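Local coordinates for protein deoxyhypusine synthase, putative (Entamoeba histolytica, PDB 7L9R) that probably acts as a deoxyhypusine synthase, an NAD-dependent transferase that would use spermidine to modify a lysine of the translation factor eIF5A, at residues 56-61 / 339-344; 62-67 / 287-292; 84-89 / 345-350; 111-116 / 211-216. One frame throughout, in Å; residues are numbered along the deposited sequence.

Contact 1: residues 56-61 / 339-344; sequences RAINII and SKTFAV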
loop_
_atom_site.group_PDB
_atom_site.type_symbol
_atom_site.label_atom_id
_atom_site.label_comp_id
_atom_site.label_asym_id
_atom_site.label_seq_id
_atom_site.Cartn_x
_atom_site.Cartn_y
_atom_site.Cartn_z
ATOM N N ARG B 56 -22.689 -6.697 2.301
ATOM C CA ARG B 56 -22.987 -6.017 3.559
ATOM C C ARG B 56 -23.237 -4.535 3.328
ATOM O O ARG B 56 -24.134 -3.942 3.940
ATOM C CB ARG B 56 -21.837 -6.192 4.554
ATOM C CG ARG B 56 -21.683 -7.566 5.171
ATOM C CD ARG B 56 -20.870 -7.460 6.458
ATOM N NE ARG B 56 -21.589 -6.691 7.469
ATOM C CZ ARG B 56 -21.021 -6.067 8.493
ATOM N NH1 ARG B 56 -19.708 -6.077 8.669
ATOM N NH2 ARG B 56 -21.790 -5.412 9.360
ATOM N N ALA B 57 -22.442 -3.918 2.447
ATOM C CA ALA B 57 -22.627 -2.503 2.140
ATOM C C ALA B 57 -24.013 -2.245 1.559
ATOM O O ALA B 57 -24.678 -1.269 1.928
ATOM C CB ALA B 57 -21.534 -2.019 1.186
ATOM N N ILE B 58 -24.476 -3.120 0.660
ATOM C CA ILE B 58 -25.817 -2.957 0.099
ATOM C C ILE B 58 -26.870 -3.106 1.189
ATOM O O ILE B 58 -27.832 -2.332 1.255
ATOM C CB ILE B 58 -26.047 -3.955 -1.052
ATOM C CG1 ILE B 58 -25.212 -3.555 -2.268
ATOM C CG2 ILE B 58 -27.537 -4.041 -1.411
ATOM C CD1 ILE B 58 -24.917 -4.704 -3.199
ATOM N N ASN B 59 -26.699 -4.095 2.072
ATOM C CA ASN B 59 -27.661 -4.280 3.152
ATOM C C ASN B 59 -27.684 -3.078 4.092
ATOM O O ASN B 59 -28.759 -2.622 4.500
ATOM C CB ASN B 59 -27.350 -5.563 3.924
ATOM C CG ASN B 59 -27.518 -6.812 3.072
ATOM O OD1 ASN B 59 -28.268 -6.816 2.091
ATOM N ND2 ASN B 59 -26.836 -7.888 3.457
ATOM N N ILE B 60 -26.509 -2.535 4.422
ATOM C CA ILE B 60 -26.437 -1.447 5.394
ATOM C C ILE B 60 -27.047 -0.168 4.826
ATOM O O ILE B 60 -27.739 0.570 5.539
ATOM C CB ILE B 60 -24.979 -1.239 5.849
ATOM C CG1 ILE B 60 -24.527 -2.409 6.728
ATOM C CG2 ILE B 60 -24.817 0.077 6.606
ATOM C CD1 ILE B 60 -23.033 -2.439 6.989
ATOM N N ILE B 61 -26.807 0.117 3.543
ATOM C CA ILE B 61 -27.358 1.331 2.945
ATOM C C ILE B 61 -28.878 1.252 2.880
ATOM O O ILE B 61 -29.574 2.223 3.201
ATOM C CB ILE B 61 -26.731 1.587 1.560
ATOM C CG1 ILE B 61 -25.283 2.053 1.716
ATOM C CG2 ILE B 61 -27.518 2.643 0.792
ATOM C CD1 ILE B 61 -24.520 2.156 0.408
ATOM N N SER B 339 -27.391 0.681 -7.780
ATOM C CA SER B 339 -28.454 -0.022 -8.492
ATOM C C SER B 339 -29.216 -0.991 -7.596
ATOM O O SER B 339 -30.370 -1.317 -7.899
ATOM C CB SER B 339 -27.884 -0.780 -9.689
ATOM O OG SER B 339 -27.210 -1.948 -9.262
ATOM N N LYS B 340 -28.605 -1.450 -6.501
ATOM C CA LYS B 340 -29.248 -2.358 -5.561
ATOM C C LYS B 340 -29.756 -1.647 -4.311
ATOM O O LYS B 340 -30.293 -2.307 -3.416
ATOM C CB LYS B 340 -28.278 -3.478 -5.154
ATOM C CG LYS B 340 -27.683 -4.252 -6.328
ATOM C CD LYS B 340 -28.693 -5.185 -6.971
ATOM C CE LYS B 340 -28.063 -5.952 -8.126
ATOM N NZ LYS B 340 -29.013 -6.943 -8.724
ATOM N N THR B 341 -29.595 -0.322 -4.226
ATOM C CA THR B 341 -30.029 0.424 -3.049
ATOM C C THR B 341 -30.802 1.682 -3.431
ATOM O O THR B 341 -32.034 1.658 -3.504
ATOM C CB THR B 341 -28.830 0.797 -2.173
ATOM O OG1 THR B 341 -27.867 1.507 -2.958
ATOM C CG2 THR B 341 -28.177 -0.448 -1.578
ATOM N N PHE B 342 -30.091 2.788 -3.664
ATOM C CA PHE B 342 -30.758 4.070 -3.885
ATOM C C PHE B 342 -31.711 4.041 -5.073
ATOM O O PHE B 342 -32.709 4.771 -5.078
ATOM C CB PHE B 342 -29.733 5.182 -4.099
ATOM C CG PHE B 342 -28.980 5.564 -2.866
ATOM C CD1 PHE B 342 -29.606 6.279 -1.858
ATOM C CD2 PHE B 342 -27.635 5.251 -2.729
ATOM C CE1 PHE B 342 -28.913 6.658 -0.721
ATOM C CE2 PHE B 342 -26.933 5.627 -1.592
ATOM C CZ PHE B 342 -27.576 6.332 -0.586
ATOM N N ALA B 343 -31.422 3.227 -6.087
ATOM C CA ALA B 343 -32.221 3.238 -7.305
ATOM C C ALA B 343 -33.476 2.377 -7.214
ATOM O O ALA B 343 -34.348 2.501 -8.079
ATOM C CB ALA B 343 -31.367 2.793 -8.494
ATOM N N VAL B 344 -33.592 1.513 -6.204
ATOM C CA VAL B 344 -34.763 0.656 -6.055
ATOM C C VAL B 344 -35.458 0.804 -4.707
ATOM O O VAL B 344 -36.650 0.475 -4.606
ATOM C CB VAL B 344 -34.413 -0.830 -6.295
ATOM C CG1 VAL B 344 -34.220 -1.106 -7.772
ATOM C CG2 VAL B 344 -33.141 -1.197 -5.513
#
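Ile61 and Ile58, one turn apart on helix 51-66, press their CG2 methyls against the chain that follows helix 330-339. The tight part is the buried one. Ile61 CG2 lies over one face of the Phe342 ring, 4.2 Å from its centroid and 27° off the ring normal, a CH-pi contact. Its nearest ring atoms are CE2 and CZ. The same methyl also meets Thr341 CB at 3.7 Å. Thr341 CG2 turns to the other isoleucine. It sits 3.7 Å from Ile58 CG2 and 3.4 Å from Ile58 O. CG2 of Ile61 is anti to its own backbone N (chi1 -72° for CG1), which carries the methyl out to both loop residues.

The helix covers one face of the parallel sheet of a Rossmann-like domain. Ala57 and Ile60 of the same helix touch strands 289-294 and 322-327, and Ile61 also reaches Val291. The residues at 340-342 thus close over a flank of a helix that already lies on the sheet. Thr341 OG1 has its hydrogen-bond partner elsewhere, Ile337 O in helix 330-339, while CB and CG2 pack on the isoleucines.

The looser side lies at Lys340, which is partly exposed. Only the root of its side chain takes part, with CB 3.9 Å from Ile58 CG2. The chain bends at the CB-CG bond (chi2 -74°) and then leads away from residues 56-61. Its NZ bonds to Asn42 OD1 and, weakly, to the Tyr37 hydroxyl of the second subunit.

Contact 2: residues 62-67 / 287-292; sequences NKMLTW and ADFAVY
Met64 holds CG anti to its carbonyl carbon (chi1 -58°) and runs extended from there to CE, which brings its methyl to strand 289-294, slanting across it. Phe289 has a similar first torsion (chi1 -55°), and its ring reaches back toward helix 51-66. The two side chains run antiparallel, the methionine toward the strand and the phenylalanine toward the helix. Met64 CG rests 3.6 Å from Phe289 CB. Met64 CE comes to 3.7 Å from the same CB, and farther along the strand it meets Val291 CG2 at 4.3 Å.

The Phe289 ring is held on several sides. The backbone N of Met64 lies over one face. Trp67 CD1 stands at the ring edge, near its plane, 4.1 Å from Phe289 CE2. Lys63 approaches obliquely with its aliphatic part, CB being 3.9 Å from Phe289 CE1. The rest of the lysine extends past the ring, and its NZ forms a salt bridge with Glu322 on the neighbouring strand. Ile60 and Cys87 also touch Phe289, so the ring is buried.

At the helix end, Asn62 O accepts from both Thr66 N and Thr66 OG1. The short axes of helix and strand pass 9.2 Å apart at 143°. A helix running roughly antiparallel to the strands it covers is characteristic of the alpha/beta Rossmann-like fold of deoxyhypusine synthases.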
loop_
_atom_site.group_PDB
_atom_site.type_symbol
_atom_site.label_atom_id
_atom_site.label_comp_id
_atom_site.label_asym_id
_atom_site.label_seq_id
_atom_site.Cartn_x
_atom_site.Cartn_y
_atom_site.Cartn_z
ATOM N N ASN B 62 -29.422 0.090 2.502
ATOM C CA ASN B 62 -30.876 -0.065 2.503
ATOM C C ASN B 62 -31.459 0.098 3.899
ATOM O O ASN B 62 -32.586 0.586 4.047
ATOM C CB ASN B 62 -31.268 -1.423 1.922
ATOM C CG ASN B 62 -31.167 -1.462 0.416
ATOM O OD1 ASN B 62 -31.431 -0.469 -0.262
ATOM N ND2 ASN B 62 -30.759 -2.604 -0.116
ATOM N N LYS B 63 -30.711 -0.295 4.934
ATOM C CA LYS B 63 -31.172 -0.054 6.298
ATOM C C LYS B 63 -31.224 1.440 6.612
ATOM O O LYS B 63 -32.122 1.893 7.332
ATOM C CB LYS B 63 -30.278 -0.788 7.294
ATOM C CG LYS B 63 -30.415 -2.303 7.255
ATOM C CD LYS B 63 -29.614 -2.952 8.371
ATOM C CE LYS B 63 -29.601 -4.465 8.241
ATOM N NZ LYS B 63 -29.049 -5.114 9.466
ATOM N N MET B 64 -30.274 2.222 6.086
ATOM C CA MET B 64 -30.348 3.673 6.254
ATOM C C MET B 64 -31.640 4.216 5.659
ATOM O O MET B 64 -32.334 5.026 6.281
ATOM C CB MET B 64 -29.151 4.369 5.599
ATOM C CG MET B 64 -27.772 3.960 6.070
ATOM S SD MET B 64 -26.515 4.893 5.149
ATOM C CE MET B 64 -25.007 4.063 5.638
ATOM N N LEU B 65 -31.969 3.778 4.443
ATOM C CA LEU B 65 -33.110 4.334 3.724
ATOM C C LEU B 65 -34.439 3.927 4.348
ATOM O O LEU B 65 -35.392 4.714 4.328
ATOM C CB LEU B 65 -33.056 3.902 2.258
ATOM C CG LEU B 65 -31.815 4.361 1.486
ATOM C CD1 LEU B 65 -31.695 3.644 0.154
ATOM C CD2 LEU B 65 -31.845 5.866 1.276
ATOM N N THR B 66 -34.526 2.721 4.914
ATOM C CA THR B 66 -35.787 2.185 5.419
ATOM C C THR B 66 -35.955 2.321 6.926
ATOM O O THR B 66 -36.997 1.914 7.451
ATOM C CB THR B 66 -35.931 0.706 5.044
ATOM O OG1 THR B 66 -34.910 -0.056 5.700
ATOM C CG2 THR B 66 -35.809 0.516 3.545
ATOM N N TRP B 67 -34.965 2.859 7.637
ATOM C CA TRP B 67 -35.041 2.896 9.093
ATOM C C TRP B 67 -36.247 3.705 9.563
ATOM O O TRP B 67 -36.537 4.785 9.041
ATOM C CB TRP B 67 -33.765 3.489 9.689
ATOM C CG TRP B 67 -33.795 3.519 11.195
ATOM C CD1 TRP B 67 -33.326 2.556 12.037
ATOM C CD2 TRP B 67 -34.348 4.547 12.032
ATOM N NE1 TRP B 67 -33.538 2.921 13.343
ATOM C CE2 TRP B 67 -34.164 4.139 13.368
ATOM C CE3 TRP B 67 -34.972 5.773 11.780
ATOM C CZ2 TRP B 67 -34.582 4.913 14.451
ATOM C CZ3 TRP B 67 -35.386 6.540 12.858
ATOM C CH2 TRP B 67 -35.190 6.106 14.176
ATOM N N ALA B 287 -21.000 6.171 13.328
ATOM C CA ALA B 287 -22.404 6.409 13.053
ATOM C C ALA B 287 -23.208 5.140 13.317
ATOM O O ALA B 287 -22.655 4.053 13.494
ATOM C CB ALA B 287 -22.596 6.874 11.612
ATOM N N ASP B 288 -24.536 5.288 13.353
ATOM C CA ASP B 288 -25.391 4.115 13.512
ATOM C C ASP B 288 -25.206 3.152 12.347
ATOM O O ASP B 288 -25.170 1.932 12.541
ATOM C CB ASP B 288 -26.856 4.533 13.617
ATOM C CG ASP B 288 -27.131 5.413 14.819
ATOM O OD1 ASP B 288 -26.828 4.993 15.959
ATOM O OD2 ASP B 288 -27.665 6.525 14.620
ATOM N N PHE B 289 -25.083 3.687 11.132
ATOM C CA PHE B 289 -24.791 2.916 9.932
ATOM C C PHE B 289 -23.636 3.579 9.194
ATOM O O PHE B 289 -23.616 4.804 9.032
ATOM C CB PHE B 289 -26.012 2.824 9.001
ATOM C CG PHE B 289 -27.246 2.270 9.659
ATOM C CD1 PHE B 289 -27.360 0.913 9.922
ATOM C CD2 PHE B 289 -28.306 3.103 9.989
ATOM C CE1 PHE B 289 -28.502 0.397 10.519
ATOM C CE2 PHE B 289 -29.452 2.595 10.584
ATOM C CZ PHE B 289 -29.549 1.240 10.852
ATOM N N ALA B 290 -22.680 2.777 8.732
ATOM C CA ALA B 290 -21.520 3.344 8.061
ATOM C C ALA B 290 -21.031 2.400 6.974
ATOM O O ALA B 290 -20.947 1.187 7.180
ATOM C CB ALA B 290 -20.385 3.646 9.049
ATOM N N VAL B 291 -20.726 2.974 5.814
ATOM C CA VAL B 291 -20.137 2.253 4.693
ATOM C C VAL B 291 -18.915 3.036 4.240
ATOM O O VAL B 291 -19.024 4.225 3.911
ATOM C CB VAL B 291 -21.135 2.077 3.535
ATOM C CG1 VAL B 291 -20.443 1.497 2.298
ATOM C CG2 VAL B 291 -22.283 1.185 3.976
ATOM N N TYR B 292 -17.756 2.382 4.232
ATOM C CA TYR B 292 -16.509 2.995 3.800
ATOM C C TYR B 292 -15.996 2.215 2.599
ATOM O O TYR B 292 -15.886 0.987 2.660
ATOM C CB TYR B 292 -15.459 2.999 4.926
ATOM C CG TYR B 292 -15.951 3.548 6.250
ATOM C CD1 TYR B 292 -16.056 4.916 6.468
ATOM C CD2 TYR B 292 -16.293 2.695 7.292
ATOM C CE1 TYR B 292 -16.506 5.419 7.686
ATOM C CE2 TYR B 292 -16.737 3.188 8.516
ATOM C CZ TYR B 292 -16.841 4.551 8.707
ATOM O OH TYR B 292 -17.287 5.043 9.920
#

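Contact 3: residues 84-89 / 345-350; sequences LKRCTI and TKRFDG
Arg86 and Arg347 lay their guanidinium groups flat on each other, centres 3.2 Å apart and planes at 6°. The chains behind them cross at about a right angle, and both are extended from CG to NE. The Asp116 carboxylate and the carbonyls of Cys87 and Phe348 accept from the pair, which probably helps the two groups to stack. Arg86 NH1 gives a nearly straight bond (174°) to Phe348 O at 3.2 Å, and that oxygen lies in the guanidinium plane. Arg347 NH2 bonds to Cys87 O at 3.0 Å, with the oxygen tilted 17° from the plane of the donor group. Asp116 OD2 forms a salt bridge with Arg347 NH2, and its OD1 makes a long, weak ion pair with Arg86 NH2. Ile89 CD1 lies over the face of Arg347 opposite Arg86, offset toward the rim.

Phe348 turns an edge to the backbone of Lys85, its CE2 3.3 Å from Lys85 O, which lies in the ring plane. Gly350 closes the far end. Its O accepts from Lys85 N at 3.0 Å. Its CA fits 3.8 Å from Arg86 CB, and its positive phi suits a glycine.

Lys85 is the centre of an inverse gamma turn. Residues 347-350 bind to this turn and to the chain leading into strand 87-93. This is a C-terminal tail held by hydrogen bonds and by a stacked arginine pair that shares an aspartate, at the N-terminal end of a parallel strand in a Rossmann-like sheet.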
loop_
_atom_site.group_PDB
_atom_site.type_symbol
_atom_site.label_atom_id
_atom_site.label_comp_id
_atom_site.label_asym_id
_atom_site.label_seq_id
_atom_site.Cartn_x
_atom_site.Cartn_y
_atom_site.Cartn_z
ATOM N N LEU B 84 -37.792 15.234 11.427
ATOM C CA LEU B 84 -38.103 14.050 10.639
ATOM C C LEU B 84 -37.544 12.827 11.351
ATOM O O LEU B 84 -36.345 12.765 11.643
ATOM C CB LEU B 84 -37.522 14.172 9.234
ATOM C CG LEU B 84 -38.154 15.246 8.350
ATOM C CD1 LEU B 84 -37.559 15.195 6.953
ATOM C CD2 LEU B 84 -39.662 15.066 8.304
ATOM N N LYS B 85 -38.411 11.860 11.646
ATOM C CA LYS B 85 -38.007 10.675 12.398
ATOM C C LYS B 85 -37.513 9.617 11.416
ATOM O O LYS B 85 -38.199 8.650 11.083
ATOM C CB LYS B 85 -39.155 10.177 13.262
ATOM C CG LYS B 85 -39.670 11.219 14.245
ATOM C CD LYS B 85 -38.528 11.849 15.015
ATOM C CE LYS B 85 -39.026 12.732 16.153
ATOM N NZ LYS B 85 -39.856 13.875 15.680
ATOM N N ARG B 86 -36.286 9.822 10.945
ATOM C CA ARG B 86 -35.649 8.919 9.997
ATOM C C ARG B 86 -34.138 9.055 10.138
ATOM O O ARG B 86 -33.633 9.812 10.971
ATOM C CB ARG B 86 -36.094 9.213 8.565
ATOM C CG ARG B 86 -35.619 10.558 8.055
ATOM C CD ARG B 86 -36.069 10.778 6.633
ATOM N NE ARG B 86 -35.451 11.959 6.050
ATOM C CZ ARG B 86 -35.517 12.278 4.764
ATOM N NH1 ARG B 86 -36.175 11.521 3.900
ATOM N NH2 ARG B 86 -34.897 13.373 4.334
ATOM N N CYS B 87 -33.417 8.315 9.305
ATOM C CA CYS B 87 -31.962 8.324 9.315
ATOM C C CYS B 87 -31.459 9.479 8.456
ATOM O O CYS B 87 -31.834 9.593 7.286
ATOM C CB CYS B 87 -31.420 6.991 8.802
ATOM S SG CYS B 87 -29.620 6.848 8.845
ATOM N N THR B 88 -30.626 10.338 9.042
ATOM C CA THR B 88 -29.914 11.358 8.282
ATOM C C THR B 88 -28.729 10.700 7.584
ATOM O O THR B 88 -28.036 9.871 8.181
ATOM C CB THR B 88 -29.440 12.491 9.198
ATOM O OG1 THR B 88 -30.563 13.088 9.861
ATOM C CG2 THR B 88 -28.729 13.563 8.392
ATOM N N ILE B 89 -28.522 11.025 6.311
ATOM C CA ILE B 89 -27.541 10.333 5.482
ATOM C C ILE B 89 -26.499 11.327 4.984
ATOM O O ILE B 89 -26.841 12.321 4.332
ATOM C CB ILE B 89 -28.209 9.598 4.308
ATOM C CG1 ILE B 89 -29.245 8.604 4.843
ATOM C CG2 ILE B 89 -27.164 8.903 3.453
ATOM C CD1 ILE B 89 -29.879 7.744 3.785
ATOM N N THR B 345 -34.787 1.270 -3.663
ATOM C CA THR B 345 -35.366 1.288 -2.327
ATOM C C THR B 345 -35.968 2.662 -2.068
ATOM O O THR B 345 -35.272 3.676 -2.178
ATOM C CB THR B 345 -34.309 0.967 -1.270
ATOM O OG1 THR B 345 -33.770 -0.341 -1.503
ATOM C CG2 THR B 345 -34.928 1.010 0.117
ATOM N N LYS B 346 -37.253 2.697 -1.731
ATOM C CA LYS B 346 -37.898 3.955 -1.375
ATOM C C LYS B 346 -37.376 4.438 -0.025
ATOM O O LYS B 346 -37.304 3.662 0.934
ATOM C CB LYS B 346 -39.416 3.780 -1.329
ATOM N N ARG B 347 -37.010 5.717 0.051
ATOM C CA ARG B 347 -36.500 6.282 1.295
ATOM C C ARG B 347 -37.655 6.694 2.197
ATOM O O ARG B 347 -38.587 7.377 1.757
ATOM C CB ARG B 347 -35.590 7.481 1.024
ATOM C CG ARG B 347 -34.989 8.053 2.294
ATOM C CD ARG B 347 -34.021 9.207 2.061
ATOM N NE ARG B 347 -33.491 9.656 3.343
ATOM C CZ ARG B 347 -32.867 10.806 3.556
ATOM N NH1 ARG B 347 -32.634 11.663 2.576
ATOM N NH2 ARG B 347 -32.500 11.121 4.794
ATOM N N PHE B 348 -37.599 6.263 3.455
ATOM C CA PHE B 348 -38.618 6.640 4.423
ATOM C C PHE B 348 -38.655 8.154 4.580
ATOM O O PHE B 348 -37.613 8.809 4.693
ATOM C CB PHE B 348 -38.344 5.967 5.768
ATOM C CG PHE B 348 -39.418 6.198 6.794
ATOM C CD1 PHE B 348 -40.740 5.878 6.518
ATOM C CD2 PHE B 348 -39.106 6.723 8.042
ATOM C CE1 PHE B 348 -41.737 6.083 7.466
ATOM C CE2 PHE B 348 -40.090 6.931 8.993
ATOM C CZ PHE B 348 -41.410 6.613 8.705
ATOM N N ASP B 349 -39.867 8.712 4.587
ATOM C CA ASP B 349 -39.998 10.163 4.621
ATOM C C ASP B 349 -39.891 10.739 6.026
ATOM O O ASP B 349 -39.800 11.963 6.167
ATOM C CB ASP B 349 -41.318 10.601 3.975
ATOM C CG ASP B 349 -42.540 10.089 4.712
ATOM O OD1 ASP B 349 -42.394 9.337 5.698
ATOM O OD2 ASP B 349 -43.661 10.457 4.305
ATOM N N GLY B 350 -39.891 9.899 7.057
ATOM C CA GLY B 350 -39.746 10.373 8.414
ATOM C C GLY B 350 -41.000 10.943 9.030
ATOM O O GLY B 350 -40.958 11.364 10.194
#

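Contact 4: residues 111-116 / 211-216; sequences EHKCVD and AKNNIT
Asn213 reaches across from the end of helix 206-212 to Lys113 and Glu111. Its CB lies against the lysine chain, 3.8 Å from Lys113 CE and nearly as close to Lys113 CG. CG of the amide packs on the same two carbons, and the two side chains cross at about a right angle. At the tip the amide branches. OD1 comes to 3.5 Å from Lys113 CE. ND2 makes a weak, bent bond to Glu111 O at 3.0 Å (123°), and its stronger partner is Val110 O.

The amide thus meets the end of helix 102-111. That end is a Schellman motif, with Lys113 as the C-prime residue at positive phi. Lys113 N bonds back to Val110 O and Cys114 N to Leu109 O. After this cap the chain turns into strand 117-120, which pairs in parallel with strand 216-218 in the Rossmann-like sheet.

Ile215 packs on the backbone just before strand 117-120. Its CD1 rests 3.3 Å from Val115 O, and its CG2 is 3.6 Å from Asp116 O. The first torsion (chi1 -69°) sets CG2 anti to the backbone N, and the longer branch runs toward Val115. Val110 also touches this isoleucine. A water bridges the two backbones, donating to Asp116 O at 2.9 Å and to Asn214 O at 3.3 Å. His112 points away from residues 211-216, and its NE2 bonds to Asp32 OD1 of the second subunit.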
loop_
_atom_site.group_PDB
_atom_site.type_symbol
_atom_site.label_atom_id
_atom_site.label_comp_id
_atom_site.label_asym_id
_atom_site.label_seq_id
_atom_site.Cartn_x
_atom_site.Cartn_y
_atom_site.Cartn_z
ATOM N N GLU B 111 -30.299 14.937 -6.733
ATOM C CA GLU B 111 -31.522 15.308 -7.439
ATOM C C GLU B 111 -32.743 14.668 -6.791
ATOM O O GLU B 111 -33.802 15.293 -6.690
ATOM C CB GLU B 111 -31.417 14.897 -8.911
ATOM C CG GLU B 111 -32.732 14.940 -9.710
ATOM C CD GLU B 111 -32.565 14.415 -11.143
ATOM O OE1 GLU B 111 -31.412 14.176 -11.568
ATOM O OE2 GLU B 111 -33.582 14.227 -11.849
ATOM N N HIS B 112 -32.597 13.444 -6.286
ATOM C CA HIS B 112 -33.725 12.701 -5.742
ATOM C C HIS B 112 -33.740 12.674 -4.223
ATOM O O HIS B 112 -34.464 11.865 -3.633
ATOM C CB HIS B 112 -33.733 11.284 -6.315
ATOM C CG HIS B 112 -34.028 11.247 -7.782
ATOM N ND1 HIS B 112 -35.303 11.402 -8.286
ATOM C CD2 HIS B 112 -33.213 11.118 -8.855
ATOM C CE1 HIS B 112 -35.262 11.348 -9.606
ATOM N NE2 HIS B 112 -34.005 11.178 -9.977
ATOM N N LYS B 113 -32.976 13.566 -3.581
ATOM C CA LYS B 113 -32.991 13.732 -2.129
ATOM C C LYS B 113 -32.667 12.428 -1.407
ATOM O O LYS B 113 -33.173 12.162 -0.314
ATOM C CB LYS B 113 -34.331 14.294 -1.653
ATOM C CG LYS B 113 -34.692 15.614 -2.291
ATOM C CD LYS B 113 -35.973 16.186 -1.693
ATOM C CE LYS B 113 -36.343 17.508 -2.353
ATOM N NZ LYS B 113 -37.548 18.134 -1.738
ATOM N N CYS B 114 -31.776 11.634 -2.007
ATOM C CA CYS B 114 -31.337 10.383 -1.403
ATOM C C CYS B 114 -30.384 10.594 -0.241
ATOM O O CYS B 114 -30.225 9.685 0.583
ATOM C CB CYS B 114 -30.659 9.508 -2.455
ATOM S SG CYS B 114 -31.778 8.949 -3.743
ATOM N N VAL B 115 -29.725 11.752 -0.174
ATOM C CA VAL B 115 -28.812 12.077 0.911
ATOM C C VAL B 115 -29.141 13.471 1.424
ATOM O O VAL B 115 -29.799 14.270 0.757
ATOM C CB VAL B 115 -27.333 11.985 0.480
ATOM C CG1 VAL B 115 -27.040 10.613 -0.112
ATOM C CG2 VAL B 115 -26.989 13.088 -0.513
ATOM N N ASP B 116 -28.679 13.754 2.639
ATOM C CA ASP B 116 -28.985 15.007 3.316
ATOM C C ASP B 116 -27.812 15.971 3.369
ATOM O O ASP B 116 -28.026 17.186 3.375
ATOM C CB ASP B 116 -29.461 14.720 4.740
ATOM C CG ASP B 116 -30.674 13.800 4.761
ATOM O OD1 ASP B 116 -31.661 14.100 4.051
ATOM O OD2 ASP B 116 -30.636 12.772 5.470
ATOM N N ALA B 211 -28.338 22.868 -4.231
ATOM C CA ALA B 211 -28.969 24.122 -3.847
ATOM C C ALA B 211 -30.486 24.036 -3.988
ATOM O O ALA B 211 -31.220 24.550 -3.136
ATOM C CB ALA B 211 -28.407 25.273 -4.679
ATOM N N LYS B 212 -30.977 23.382 -5.052
ATOM C CA LYS B 212 -32.422 23.249 -5.226
ATOM C C LYS B 212 -33.058 22.480 -4.074
ATOM O O LYS B 212 -34.092 22.894 -3.538
ATOM C CB LYS B 212 -32.758 22.552 -6.548
ATOM C CG LYS B 212 -32.829 23.447 -7.778
ATOM C CD LYS B 212 -33.839 22.868 -8.796
ATOM C CE LYS B 212 -33.499 23.226 -10.245
ATOM N NZ LYS B 212 -32.756 22.132 -10.957
ATOM N N ASN B 213 -32.448 21.368 -3.661
ATOM C CA ASN B 213 -33.044 20.499 -2.655
ATOM C C ASN B 213 -32.471 20.724 -1.262
ATOM O O ASN B 213 -32.687 19.894 -0.370
ATOM C CB ASN B 213 -32.905 19.033 -3.070
ATOM C CG ASN B 213 -33.629 18.732 -4.365
ATOM O OD1 ASN B 213 -34.600 19.405 -4.702
ATOM N ND2 ASN B 213 -33.180 17.713 -5.086
ATOM N N ASN B 214 -31.779 21.842 -1.049
ATOM C CA ASN B 214 -31.288 22.225 0.271
ATOM C C ASN B 214 -30.452 21.107 0.881
ATOM O O ASN B 214 -30.606 20.735 2.048
ATOM C CB ASN B 214 -32.440 22.619 1.195
ATOM C CG ASN B 214 -33.235 23.775 0.652
ATOM O OD1 ASN B 214 -34.462 23.718 0.557
ATOM N ND2 ASN B 214 -32.536 24.837 0.274
ATOM N N ILE B 215 -29.564 20.559 0.067
ATOM C CA ILE B 215 -28.575 19.605 0.533
ATOM C C ILE B 215 -27.275 20.380 0.700
ATOM O O ILE B 215 -26.703 20.894 -0.270
ATOM C CB ILE B 215 -28.451 18.412 -0.422
ATOM C CG1 ILE B 215 -29.742 17.580 -0.332
ATOM C CG2 ILE B 215 -27.230 17.568 -0.082
ATOM C CD1 ILE B 215 -30.011 16.676 -1.517
ATOM N N THR B 216 -26.832 20.497 1.948
ATOM C CA THR B 216 -25.676 21.317 2.273
ATOM C C THR B 216 -24.399 20.545 1.972
ATOM O O THR B 216 -24.274 19.367 2.326
ATOM C CB THR B 216 -25.736 21.734 3.743
ATOM O OG1 THR B 216 -26.985 22.396 3.993
ATOM C CG2 THR B 216 -24.582 22.672 4.097
HETATM O O HOH W 1 -30.001 18.913 4.683
#

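Contacts 1 and 2 share helix 51-66, and their centres lie about 9 Å apart. Asn62 of contact 2 bonds to both neighbours: ND2 weakly to Lys340 O of contact 1, OD1 to Thr345 OG1 of contact 3 (2.7 Å). Leu65 O and Phe348 N, 2.8 Å apart, tie contact 2 to contact 3, whose centres are about 10 Å apart. Contact 3 meets contact 4 through Asp116 OD2, 2.6 Å from Arg347 NH2 and 2.9 Å from Ile89 N. Phe342 CD1 reaches Cys114 CB at 3.4 Å, so contact 1 also touches contact 4. Residues 339-350 thus run past helix 51-66 and the loop at 111-116 to the chain entering strand 87-93.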